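Local coordinates for protein Myo-inositol 2-dehydrogenase (Thermotoga maritima, PDB 3EZY) that catalyses the NAD(+)-dependent oxidation of myo-inositol to scyllo-inosose, and so probably works in a myo-inositol degradation pathway, at residues A[84-89]-A[108-113]. Sequence-based numbering, arbitrary orientation.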
loop_
_atom_site.group_PDB
_atom_site.type_symbol
_atom_site.label_atom_id
_atom_site.label_comp_id
_atom_site.label_asym_id
_atom_site.label_seq_id
_atom_site.Cartn_x
_atom_site.Cartn_y
_atom_site.Cartn_z
ATOM N N CYS A 84 48.026 6.540 -8.466
ATOM C CA CYS A 84 47.706 5.187 -8.966
ATOM C C CYS A 84 48.008 5.061 -10.469
ATOM O O CYS A 84 48.465 4.011 -10.926
ATOM C CB CYS A 84 46.233 4.796 -8.730
ATOM S SG CYS A 84 45.746 4.718 -7.007
ATOM N N ALA A 85 47.680 6.069 -11.266
ATOM C CA ALA A 85 47.917 5.922 -12.715
ATOM C C ALA A 85 49.437 5.779 -12.998
ATOM O O ALA A 85 49.862 4.914 -13.760
ATOM C CB ALA A 85 47.330 7.100 -13.495
ATOM N N LYS A 86 50.243 6.576 -12.314
ATOM C CA LYS A 86 51.705 6.533 -12.476
ATOM C C LYS A 86 52.239 5.198 -11.998
ATOM O O LYS A 86 53.234 4.706 -12.519
ATOM C CB LYS A 86 52.354 7.698 -11.726
ATOM C CG LYS A 86 51.842 9.084 -12.161
ATOM C CD LYS A 86 52.292 9.431 -13.587
ATOM C CE LYS A 86 52.103 10.913 -13.946
ATOM N NZ LYS A 86 52.301 11.821 -12.765
ATOM N N ALA A 87 51.564 4.578 -11.025
ATOM C CA ALA A 87 51.973 3.249 -10.584
ATOM C C ALA A 87 51.334 2.118 -11.383
ATOM O O ALA A 87 51.546 0.957 -11.075
ATOM C CB ALA A 87 51.697 3.062 -9.103
ATOM N N LYS A 88 50.518 2.467 -12.380
ATOM C CA LYS A 88 49.782 1.506 -13.214
ATOM C C LYS A 88 48.871 0.597 -12.388
ATOM O O LYS A 88 48.813 -0.635 -12.603
ATOM C CB LYS A 88 50.716 0.692 -14.124
ATOM C CG LYS A 88 49.998 -0.182 -15.182
ATOM C CD LYS A 88 51.008 -0.730 -16.224
ATOM C CE LYS A 88 50.392 -1.756 -17.203
ATOM N NZ LYS A 88 50.250 -3.146 -16.619
ATOM N N LYS A 89 48.124 1.215 -11.458
ATOM C CA LYS A 89 47.132 0.493 -10.621
ATOM C C LYS A 89 45.696 0.921 -10.946
ATOM O O LYS A 89 45.399 2.112 -10.913
ATOM C CB LYS A 89 47.358 0.807 -9.126
ATOM C CG LYS A 89 48.771 0.416 -8.603
ATOM C CD LYS A 89 49.144 -1.011 -9.076
ATOM C CE LYS A 89 50.578 -1.370 -8.667
ATOM N NZ LYS A 89 50.766 -1.298 -7.187
ATOM N N ILE A 108 41.262 12.013 -15.125
ATOM C CA ILE A 108 40.856 11.297 -16.323
ATOM C C ILE A 108 41.995 11.165 -17.353
ATOM O O ILE A 108 42.255 10.082 -17.848
ATOM C CB ILE A 108 39.657 12.011 -16.977
ATOM C CG1 ILE A 108 38.390 11.877 -16.107
ATOM C CG2 ILE A 108 39.435 11.511 -18.398
ATOM C CD1 ILE A 108 37.269 12.872 -16.484
ATOM N N GLU A 109 42.690 12.264 -17.664
ATOM C CA GLU A 109 43.879 12.195 -18.559
ATOM C C GLU A 109 44.955 11.175 -18.153
ATOM O O GLU A 109 45.401 10.363 -18.951
ATOM C CB GLU A 109 44.570 13.551 -18.579
ATOM C CG GLU A 109 45.069 13.985 -19.943
ATOM C CD GLU A 109 44.210 15.137 -20.515
ATOM O OE1 GLU A 109 43.539 15.819 -19.688
ATOM O OE2 GLU A 109 44.223 15.361 -21.767
ATOM N N GLU A 110 45.396 11.241 -16.901
ATOM C CA GLU A 110 46.475 10.341 -16.416
ATOM C C GLU A 110 46.091 8.869 -16.354
ATOM O O GLU A 110 46.871 7.984 -16.754
ATOM C CB GLU A 110 46.997 10.815 -15.066
ATOM C CG GLU A 110 47.442 12.253 -15.117
ATOM C CD GLU A 110 48.834 12.374 -15.733
ATOM O OE1 GLU A 110 49.638 11.458 -15.505
ATOM O OE2 GLU A 110 49.105 13.360 -16.457
ATOM N N THR A 111 44.890 8.577 -15.885
ATOM C CA THR A 111 44.485 7.186 -15.858
ATOM C C THR A 111 44.369 6.674 -17.292
ATOM O O THR A 111 44.758 5.543 -17.585
ATOM C CB THR A 111 43.142 6.960 -15.066
ATOM O OG1 THR A 111 42.164 7.899 -15.493
ATOM C CG2 THR A 111 43.355 7.165 -13.552
ATOM N N LYS A 112 43.833 7.499 -18.194
ATOM C CA LYS A 112 43.698 7.080 -19.595
ATOM C C LYS A 112 45.075 6.855 -20.215
ATOM O O LYS A 112 45.310 5.861 -20.879
ATOM C CB LYS A 112 42.910 8.124 -20.396
ATOM C CG LYS A 112 42.650 7.717 -21.847
ATOM C CD LYS A 112 41.885 8.815 -22.592
ATOM C CE LYS A 112 41.455 8.340 -23.985
ATOM N NZ LYS A 112 42.440 8.651 -25.077
ATOM N N LYS A 113 46.004 7.778 -19.956
ATOM C CA LYS A 113 47.386 7.607 -20.395
ATOM C C LYS A 113 47.937 6.278 -19.884
ATOM O O LYS A 113 48.468 5.500 -20.660
ATOM C CB LYS A 113 48.264 8.744 -19.868
ATOM C CG LYS A 113 49.443 9.094 -20.755
ATOM C CD LYS A 113 49.225 10.474 -21.394
ATOM C CE LYS A 113 49.407 11.589 -20.351
ATOM N NZ LYS A 113 50.590 11.300 -19.476
#
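Ala85 and Thr111 bring the last turn of helix 77-86 close to helix 101-114, with 4.8 Å from Ala85 CA to Thr111 CA, and the small Ala85 side chain sits at this point. Its CB points at the other helix and lies 3.4 Å from Glu110 O and 3.7 Å from Thr111 CA. Thr111 CG2, anti to its own carbonyl carbon, flanks the methyl at 4.0 Å from Ala85 CB, while OG1, between backbone N and carbonyl carbon (chi1 48°), hydrogen-bonds to Met107 O one turn back. Strand 90-94 follows the first helix and precedes the second; with 67-70 and 118-121 as its neighbours in the parallel sheet, the helices link consecutive beta-alpha-beta units of the NAD-binding Rossmann fold. Thr111 also touches Val91 of that strand. Beyond Ala85, helix 77-86 ends in a Schellman motif: Lys88 has a positive phi of 58°, and Lys89 N and Lys88 N bond back to Cys84 O and Ala85 O. Lys86, on the solvent side, reaches across to the buried Glu110. Its chain bends at chi2 and again at chi4 (33°), leaving CE, at 3.0 Å, nearer to Glu110 OE1 than NZ is: a tight CH2 contact, not a bond. The Lys86 NZ to Glu110 OE1 salt bridge is accordingly long, 3.8 Å, and imperfectly aligned, whereas Glu110 OE2 pairs with Arg106 one turn earlier and, in a long salt bridge of 3.9 Å to Lys113 NZ, extends the network to Lys113.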